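Local coordinates for alpha-1,3-glucanase (PDB 6K0P), which hydrolyses alpha-1,3-glucan through a catalytic domain of glycoside hydrolase family 87, at residues Thr86-Asp94 with Thr151-Val162. The protein carries 1 engineered substitution. Residues are numbered along the deposited sequence; the frame is centred on the assembly and turned at random.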
loop_
_atom_site.group_PDB
_atom_site.type_symbol
_atom_site.label_atom_id
_atom_site.label_comp_id
_atom_site.label_asym_id
_atom_site.label_seq_id
_atom_site.Cartn_x
_atom_site.Cartn_y
_atom_site.Cartn_z
ATOM N N THR A 86 1.838 25.212 -4.544
ATOM C CA THR A 86 2.723 24.932 -3.425
ATOM C C THR A 86 2.525 26.034 -2.399
ATOM O O THR A 86 2.069 27.140 -2.713
ATOM C CB THR A 86 4.201 24.917 -3.837
ATOM O OG1 THR A 86 4.593 26.243 -4.229
ATOM C CG2 THR A 86 4.441 23.943 -4.983
ATOM N N GLY A 87 2.840 25.722 -1.152
ATOM C CA GLY A 87 2.706 26.719 -0.115
ATOM C C GLY A 87 2.998 26.115 1.233
ATOM O O GLY A 87 3.721 25.119 1.335
ATOM N N THR A 88 2.440 26.739 2.274
ATOM C CA THR A 88 2.703 26.324 3.643
ATOM C C THR A 88 1.402 26.143 4.418
ATOM O O THR A 88 0.342 26.657 4.052
ATOM C CB THR A 88 3.585 27.334 4.392
ATOM O OG1 THR A 88 3.010 28.648 4.292
ATOM C CG2 THR A 88 5.001 27.350 3.809
ATOM N N VAL A 89 1.508 25.377 5.499
ATOM C CA VAL A 89 0.540 25.403 6.585
ATOM C C VAL A 89 1.348 25.340 7.873
ATOM O O VAL A 89 2.460 24.802 7.898
ATOM C CB VAL A 89 -0.521 24.279 6.468
ATOM C CG1 VAL A 89 0.091 22.909 6.759
ATOM C CG2 VAL A 89 -1.713 24.557 7.389
ATOM N N SER A 90 0.813 25.918 8.941
ATOM C CA SER A 90 1.603 26.152 10.140
ATOM C C SER A 90 1.406 25.073 11.194
ATOM O O SER A 90 0.333 24.469 11.306
ATOM C CB SER A 90 1.256 27.504 10.739
ATOM O OG SER A 90 1.535 28.521 9.802
ATOM N N ILE A 91 2.458 24.838 11.984
ATOM C CA ILE A 91 2.411 23.885 13.088
ATOM C C ILE A 91 2.738 24.605 14.387
ATOM O O ILE A 91 3.674 25.416 14.439
ATOM C CB ILE A 91 3.318 22.655 12.863
ATOM C CG1 ILE A 91 3.188 21.669 14.029
ATOM C CG2 ILE A 91 4.783 23.063 12.660
ATOM C CD1 ILE A 91 3.864 20.307 13.762
ATOM N N TYR A 92 1.944 24.321 15.418
ATOM C CA TYR A 92 2.081 24.896 16.748
ATOM C C TYR A 92 2.230 23.773 17.765
ATOM O O TYR A 92 1.641 22.695 17.614
ATOM C CB TYR A 92 0.804 25.660 17.128
ATOM C CG TYR A 92 0.598 26.988 16.442
ATOM C CD1 TYR A 92 0.356 27.064 15.076
ATOM C CD2 TYR A 92 0.611 28.169 17.170
ATOM C CE1 TYR A 92 0.156 28.289 14.451
ATOM C CE2 TYR A 92 0.411 29.390 16.562
ATOM C CZ TYR A 92 0.190 29.448 15.208
ATOM O OH TYR A 92 -0.007 30.671 14.623
ATOM N N ALA A 93 3.013 24.037 18.819
ATOM C CA ALA A 93 3.133 23.138 19.962
ATOM C C ALA A 93 2.698 23.905 21.200
ATOM O O ALA A 93 3.285 24.945 21.528
ATOM C CB ALA A 93 4.570 22.636 20.134
ATOM N N ASP A 94 1.660 23.396 21.875
ATOM C CA ASP A 94 1.089 24.037 23.062
ATOM C C ASP A 94 0.817 25.519 22.828
ATOM O O ASP A 94 1.072 26.370 23.684
ATOM C CB ASP A 94 1.944 23.793 24.305
ATOM C CG ASP A 94 1.985 22.335 24.697
ATOM O OD1 ASP A 94 1.001 21.610 24.422
ATOM O OD2 ASP A 94 3.002 21.914 25.283
ATOM N N THR A 151 1.439 16.725 24.429
ATOM C CA THR A 151 1.579 18.022 23.776
ATOM C C THR A 151 0.438 18.223 22.787
ATOM O O THR A 151 0.063 17.295 22.062
ATOM C CB THR A 151 2.906 18.061 23.003
ATOM O OG1 THR A 151 4.004 17.850 23.899
ATOM C CG2 THR A 151 3.099 19.397 22.301
ATOM N N LYS A 152 -0.106 19.444 22.756
ATOM C CA LYS A 152 -1.082 19.830 21.738
ATOM C C LYS A 152 -0.325 20.265 20.489
ATOM O O LYS A 152 0.390 21.272 20.509
ATOM C CB LYS A 152 -1.951 20.984 22.230
ATOM C CG LYS A 152 -2.859 20.648 23.402
ATOM C CD LYS A 152 -3.695 19.418 23.141
ATOM C CE LYS A 152 -4.896 19.364 24.090
ATOM N NZ LYS A 152 -5.282 17.967 24.423
ATOM N N ILE A 153 -0.482 19.515 19.404
ATOM C CA ILE A 153 0.128 19.843 18.122
ATOM C C ILE A 153 -0.995 20.331 17.223
ATOM O O ILE A 153 -1.872 19.553 16.823
ATOM C CB ILE A 153 0.857 18.643 17.508
ATOM C CG1 ILE A 153 2.040 18.213 18.390
ATOM C CG2 ILE A 153 1.324 18.973 16.087
ATOM C CD1 ILE A 153 3.151 19.251 18.498
ATOM N N LYS A 154 -0.991 21.627 16.937
ATOM C CA LYS A 154 -2.066 22.258 16.185
ATOM C C LYS A 154 -1.577 22.524 14.766
ATOM O O LYS A 154 -0.476 23.047 14.570
ATOM C CB LYS A 154 -2.483 23.551 16.889
ATOM C CG LYS A 154 -3.578 24.327 16.200
ATOM C CD LYS A 154 -4.097 25.465 17.093
ATOM C CE LYS A 154 -2.996 26.455 17.442
ATOM N NZ LYS A 154 -3.626 27.764 17.814
ATOM N N ILE A 155 -2.375 22.120 13.778
ATOM C CA ILE A 155 -2.143 22.471 12.384
ATOM C C ILE A 155 -3.079 23.628 12.096
ATOM O O ILE A 155 -4.295 23.484 12.247
ATOM C CB ILE A 155 -2.447 21.288 11.457
ATOM C CG1 ILE A 155 -1.636 20.057 11.870
ATOM C CG2 ILE A 155 -2.177 21.666 10.004
ATOM C CD1 ILE A 155 -0.118 20.274 11.829
ATOM N N GLN A 156 -2.528 24.778 11.717
ATOM C CA GLN A 156 -3.322 25.996 11.616
ATOM C C GLN A 156 -2.963 26.760 10.351
ATOM O O GLN A 156 -1.788 26.862 9.977
ATOM C CB GLN A 156 -3.091 26.883 12.846
ATOM C CG GLN A 156 -3.872 28.188 12.861
ATOM C CD GLN A 156 -3.888 28.809 14.239
ATOM O OE1 GLN A 156 -4.500 28.271 15.157
ATOM N NE2 GLN A 156 -3.211 29.942 14.393
ATOM N N LYS A 157 -3.988 27.301 9.701
ATOM C CA LYS A 157 -3.817 28.072 8.473
ATOM C C LYS A 157 -3.689 29.540 8.852
ATOM O O LYS A 157 -4.686 30.203 9.150
ATOM C CB LYS A 157 -5.003 27.831 7.545
ATOM C CG LYS A 157 -4.654 27.914 6.068
ATOM C CD LYS A 157 -5.875 27.618 5.189
ATOM C CE LYS A 157 -6.767 28.837 5.081
ATOM N NZ LYS A 157 -6.133 29.968 4.348
ATOM N N ASP A 158 -2.464 30.052 8.847
ATOM C CA ASP A 158 -2.190 31.433 9.221
ATOM C C ASP A 158 -2.097 32.303 7.969
ATOM O O ASP A 158 -2.126 31.819 6.835
ATOM C CB ASP A 158 -0.890 31.520 10.038
ATOM C CG ASP A 158 -1.046 30.992 11.460
ATOM O OD1 ASP A 158 -2.181 30.969 11.974
ATOM O OD2 ASP A 158 -0.022 30.616 12.077
ATOM N N ALA A 159 -1.982 33.615 8.185
ATOM C CA ALA A 159 -1.767 34.516 7.063
ATOM C C ALA A 159 -0.523 34.084 6.299
ATOM O O ALA A 159 0.508 33.767 6.897
ATOM C CB ALA A 159 -1.597 35.951 7.571
ATOM N N GLY A 160 -0.630 34.036 4.973
ATOM C CA GLY A 160 0.484 33.618 4.146
ATOM C C GLY A 160 0.540 32.132 3.846
ATOM O O GLY A 160 1.304 31.723 2.964
ATOM N N ASP A 161 -0.230 31.314 4.559
ATOM C CA ASP A 161 -0.344 29.896 4.246
ATOM C C ASP A 161 -1.277 29.713 3.046
ATOM O O ASP A 161 -1.843 30.677 2.513
ATOM C CB ASP A 161 -0.841 29.118 5.467
ATOM C CG ASP A 161 0.186 29.046 6.594
ATOM O OD1 ASP A 161 1.401 29.205 6.334
ATOM O OD2 ASP A 161 -0.222 28.814 7.756
ATOM N N VAL A 162 -1.455 28.460 2.616
ATOM C CA VAL A 162 -2.267 28.191 1.429
ATOM C C VAL A 162 -3.703 28.664 1.641
ATOM O O VAL A 162 -4.187 28.793 2.769
ATOM C CB VAL A 162 -2.242 26.706 1.033
ATOM C CG1 VAL A 162 -0.853 26.308 0.540
ATOM C CG2 VAL A 162 -2.716 25.824 2.187
HETATM O O HOH W 1 1.519 29.406 1.381
HETATM O O HOH W 2 4.083 19.581 25.951
#
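The ring of Y92 lies beneath the bent end of K154, whose CE sits over one face in a CH-pi contact and whose NZ stands 4.5 Å from the ring centroid in a cation-pi pair. The two side chains extend alongside each other from a hydrogen-bonded residue pair of the antiparallel strands 86-93 and 152-156, the middle strands of a four-stranded sheet of the N-terminal galactose-binding-domain-like beta-sandwich. The turn at chi3 of K154 (60°) carries its amine to Q156 OE1, and Q156 NE2 in turn donates to D158 OD1, in the amide plane and nearly straight (167°). D158 OD2 receives Y92 OH at 2.5 Å, in the plane of the ring, whose edge meets a carboxylate turned 81° to it. On the other face I91 and I153 pack on F75, and I155 on L77, of strand 72-80, while A93 CB meets I153 CD1. Beyond Q156 the chain makes a type II turn, D158 to D161, and the D161 carboxylate turns back onto strand 86-93: OD1 accepts T88 OG1 and also pairs with K100. D161 OD2 takes two donors, S90 OG at 2.7 Å on its syn lone pair and D158 N from above the carboxylate plane.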